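Local atomic coordinates of 3'3'-cGAMP-specific phosphodiesterase 3 (Vibrio cholerae O1 biovar El Tor str. N16961, PDB entry 5Z7C), a protein that belongs to the HD-domain family and is a largely helical, single-chain protein carrying two HD-domain regions. Residues Ala191-Leu194 against Phe195-Ile198; Gly51-Ile54 against Gly55-Leu58. The protein carries 2 engineered substitutions. All coordinates share one frame; numbering follows the deposited sequence.

Interaction 1: residues Ala191-Leu194 against Phe195-Ile198; sequences AIPL and FSRI
Leu-194 and Ile-198 meet one turn apart where a loop turns into helix 194-211. With CG anti to the backbone N (chi1 175°), Leu-194 brings that atom to 3.9 Å from CD1 of Ile-198, and Ile-198 N donates to Leu-194 O. Pro-193 is the N-cap; proline suits this place because the N-H of an N-cap residue is not used in the helix's own hydrogen bonds. Its carbonyl O accepts the N-H of Arg-197 at 3.3 Å, fairly straight (157°). The closely packed side is made by buried Ile-192, Ser-196 and Ile-198; small Ser-196 fits the first turn, its OG 3.8 Å from CB of Pro-193. Pro-193, Leu-194, Phe-195 and Arg-197 lie nearer solvent. The methylenes of Arg-197 pack roughly against the branched side chain of Ile-192, but its outer end is modelled too close to Ile-192 O for the place of the guanidinium to be trusted. Around this turn, the ring of Phe-195 packs on Asp-67, Leu-68 and Thr-71 of helix 62-73, and Arg-197 and Ile-198 lie against Leu-233 of helix 231-242.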
loop_
_atom_site.group_PDB
_atom_site.type_symbol
_atom_site.label_atom_id
_atom_site.label_comp_id
_atom_site.label_asym_id
_atom_site.label_seq_id
_atom_site.Cartn_x
_atom_site.Cartn_y
_atom_site.Cartn_z
ATOM N N ALA A 191 -22.710 19.623 0.769
ATOM C CA ALA A 191 -22.627 18.986 -0.513
ATOM C C ALA A 191 -21.545 17.944 -0.410
ATOM O O ALA A 191 -21.610 16.910 -1.027
ATOM C CB ALA A 191 -22.309 19.977 -1.551
ATOM N N ILE A 192 -20.529 18.261 0.370
ATOM C CA ILE A 192 -19.454 17.344 0.628
ATOM C C ILE A 192 -19.875 16.214 1.517
ATOM O O ILE A 192 -20.460 16.437 2.553
ATOM C CB ILE A 192 -18.362 18.032 1.370
ATOM C CG1 ILE A 192 -18.004 19.328 0.674
ATOM C CG2 ILE A 192 -17.173 17.135 1.466
ATOM C CD1 ILE A 192 -16.849 20.006 1.285
ATOM N N PRO A 193 -19.486 15.002 1.192
ATOM C CA PRO A 193 -19.827 13.875 2.037
ATOM C C PRO A 193 -19.201 13.972 3.400
ATOM O O PRO A 193 -18.144 14.498 3.550
ATOM C CB PRO A 193 -19.251 12.718 1.257
ATOM C CG PRO A 193 -19.510 13.096 -0.085
ATOM C CD PRO A 193 -19.196 14.538 -0.163
ATOM N N LEU A 194 -19.896 13.480 4.397
ATOM C CA LEU A 194 -19.453 13.613 5.756
ATOM C C LEU A 194 -18.154 12.905 5.999
ATOM O O LEU A 194 -17.341 13.372 6.757
ATOM C CB LEU A 194 -20.524 13.120 6.706
ATOM C CG LEU A 194 -20.142 13.089 8.171
ATOM C CD1 LEU A 194 -20.025 14.437 8.717
ATOM C CD2 LEU A 194 -21.165 12.365 8.900
ATOM N N PHE A 195 -17.964 11.767 5.365
ATOM C CA PHE A 195 -16.745 11.020 5.569
ATOM C C PHE A 195 -15.515 11.748 5.094
ATOM O O PHE A 195 -14.515 11.773 5.756
ATOM C CB PHE A 195 -16.849 9.632 4.953
ATOM C CG PHE A 195 -17.948 8.798 5.526
ATOM C CD1 PHE A 195 -18.457 9.063 6.750
ATOM C CD2 PHE A 195 -18.482 7.769 4.825
ATOM C CE1 PHE A 195 -19.460 8.327 7.240
ATOM C CE2 PHE A 195 -19.483 7.044 5.329
ATOM C CZ PHE A 195 -19.965 7.322 6.531
ATOM N N SER A 196 -15.605 12.373 3.948
ATOM C CA SER A 196 -14.514 13.150 3.420
ATOM C C SER A 196 -14.163 14.312 4.290
ATOM O O SER A 196 -13.018 14.645 4.441
ATOM C CB SER A 196 -14.881 13.631 2.059
ATOM O OG SER A 196 -15.455 12.584 1.333
ATOM N N ARG A 197 -15.161 14.938 4.868
ATOM C CA ARG A 197 -14.927 16.034 5.752
ATOM C C ARG A 197 -14.174 15.586 6.965
ATOM O O ARG A 197 -13.276 16.243 7.414
ATOM C CB ARG A 197 -16.250 16.645 6.155
ATOM C CG ARG A 197 -16.603 17.899 5.412
ATOM C CD ARG A 197 -17.925 17.777 4.774
ATOM N NE ARG A 197 -18.961 17.832 5.770
ATOM C CZ ARG A 197 -20.196 17.417 5.587
ATOM N NH1 ARG A 197 -20.552 16.910 4.434
ATOM N NH2 ARG A 197 -21.066 17.525 6.556
ATOM N N ILE A 198 -14.588 14.478 7.535
ATOM C CA ILE A 198 -13.891 13.925 8.665
ATOM C C ILE A 198 -12.517 13.491 8.283
ATOM O O ILE A 198 -11.573 13.705 9.002
ATOM C CB ILE A 198 -14.636 12.720 9.202
ATOM C CG1 ILE A 198 -16.014 13.133 9.665
ATOM C CG2 ILE A 198 -13.923 12.115 10.351
ATOM C CD1 ILE A 198 -16.881 12.002 9.939
#

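Interaction 2: residues Gly51-Ile54 against Gly55-Leu58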
loop_
_atom_site.group_PDB
_atom_site.type_symbol
_atom_site.label_atom_id
_atom_site.label_comp_id
_atom_site.label_asym_id
_atom_site.label_seq_id
_atom_site.Cartn_x
_atom_site.Cartn_y
_atom_site.Cartn_z
ATOM N N GLY A 51 -10.200 10.109 12.995
ATOM C CA GLY A 51 -11.464 10.151 12.309
ATOM C C GLY A 51 -12.577 9.381 12.943
ATOM O O GLY A 51 -13.700 9.783 12.888
ATOM N N MET A 52 -12.272 8.224 13.485
ATOM C CA MET A 52 -13.286 7.440 14.153
ATOM C C MET A 52 -13.774 8.183 15.366
ATOM O O MET A 52 -14.935 8.201 15.667
ATOM C CB MET A 52 -12.783 6.049 14.486
ATOM C CG MET A 52 -12.809 5.096 13.324
ATOM S SD MET A 52 -14.324 4.919 12.528
ATOM C CE MET A 52 -15.059 3.858 13.633
ATOM N N HIS A 53 -12.863 8.800 16.073
ATOM C CA HIS A 53 -13.225 9.568 17.235
ATOM C C HIS A 53 -14.088 10.775 16.958
ATOM O O HIS A 53 -14.914 11.112 17.760
ATOM C CB HIS A 53 -12.001 9.958 18.008
ATOM C CG HIS A 53 -11.514 8.888 18.914
ATOM N ND1 HIS A 53 -10.457 8.075 18.598
ATOM C CD2 HIS A 53 -11.948 8.482 20.122
ATOM C CE1 HIS A 53 -10.246 7.227 19.579
ATOM N NE2 HIS A 53 -11.143 7.449 20.514
ATOM N N ILE A 54 -13.858 11.463 15.861
ATOM C CA ILE A 54 -14.719 12.536 15.490
ATOM C C ILE A 54 -16.059 11.959 15.200
ATOM O O ILE A 54 -17.056 12.485 15.594
ATOM C CB ILE A 54 -14.196 13.221 14.250
ATOM C CG1 ILE A 54 -12.916 13.946 14.560
ATOM C CG2 ILE A 54 -15.138 14.236 13.750
ATOM C CD1 ILE A 54 -12.169 14.267 13.353
ATOM N N GLY A 55 -16.083 10.889 14.454
ATOM C CA GLY A 55 -17.331 10.281 14.075
ATOM C C GLY A 55 -18.073 9.773 15.267
ATOM O O GLY A 55 -19.279 9.773 15.310
ATOM N N MET A 56 -17.317 9.298 16.230
ATOM C CA MET A 56 -17.882 8.634 17.370
ATOM C C MET A 56 -18.745 9.645 18.078
ATOM O O MET A 56 -19.722 9.306 18.702
ATOM C CB MET A 56 -16.788 8.059 18.267
ATOM C CG MET A 56 -16.009 6.903 17.654
ATOM S SD MET A 56 -14.678 6.258 18.620
ATOM C CE MET A 56 -15.513 5.429 19.890
ATOM N N GLN A 57 -18.385 10.908 17.953
ATOM C CA GLN A 57 -19.065 11.967 18.659
ATOM C C GLN A 57 -20.189 12.603 17.900
ATOM O O GLN A 57 -20.829 13.482 18.402
ATOM C CB GLN A 57 -18.084 13.035 19.061
ATOM C CG GLN A 57 -16.909 12.496 19.771
ATOM C CD GLN A 57 -17.098 12.501 21.241
ATOM O OE1 GLN A 57 -17.712 13.400 21.789
ATOM N NE2 GLN A 57 -16.565 11.497 21.905
ATOM N N LEU A 58 -20.423 12.176 16.686
ATOM C CA LEU A 58 -21.517 12.714 15.929
ATOM C C LEU A 58 -22.684 11.796 15.980
ATOM O O LEU A 58 -23.630 11.981 15.256
ATOM C CB LEU A 58 -21.132 12.912 14.484
ATOM C CG LEU A 58 -19.882 13.714 14.191
ATOM C CD1 LEU A 58 -19.720 13.770 12.744
ATOM C CD2 LEU A 58 -20.036 15.073 14.724
#
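Met-56 lays its sulfur over the imidazole of His-53 one helical turn earlier, a Met-aromatic contact. SD sits 4.1 Å from the ring centroid, displaced toward the rim, where CD2 is its nearest ring atom at 3.8 Å. The two side chains run side by side, and the extended start of the methionine (chi2 177°) carries SD out to the level of the ring. CG of Met-56 is modelled too close to Met-52 O, so this geometry is approximate. The flexible thioether can lie over the ring and shield its face, while the imidazole ND1 is satisfied by the carbonyl O of Trp-49; that bond and an edge-to-face meeting with Phe-246 restrain the ring's rotation.

Backbone hydrogen bonds form the second group. Gly-55 N donates to Gly-51 O at 3.1 Å, in ordinary alpha-helical spacing. Without a side chain at Gly-51 the helix backbone can come close to a neighbour, and Ile-198 packs there. Toward the C-terminal end of helix 43-56 the spacing tightens: Gln-57 N reaches Ile-54 O at 3.1 Å from above the carbonyl plane, with a weak second approach to His-53 O, and Leu-58 N bonds to Gly-55 O.

In the third group, apolar packing, Ile-54 and Leu-58 both rest on Leu-233 of helix 231-242. Met-52 packs against Leu-65, Leu-68, Phe-69 and Leu-72 of helix 62-73.

Residues 51-58 come first along the chain, and 191-198 follow far later, yet the centres of the two contacts lie about 13 Å apart. Interaction 2 covers the last part of helix 43-56, interaction 1 the start of helix 194-211, and the two touch directly: CG2 of Ile-198 is 3.5 Å from Gly-51 O, and CD1 of Leu-194 is 4.1 Å from CD1 of Leu-58. Both pack on the same two helices, 62-73 through Leu-68 and 231-242 through Leu-233. Helices distant in sequence are thus joined by mainly apolar side chains into one bundle; the contact centres lie about 23 and 25 Å from the centre of the chain, on the same side of it.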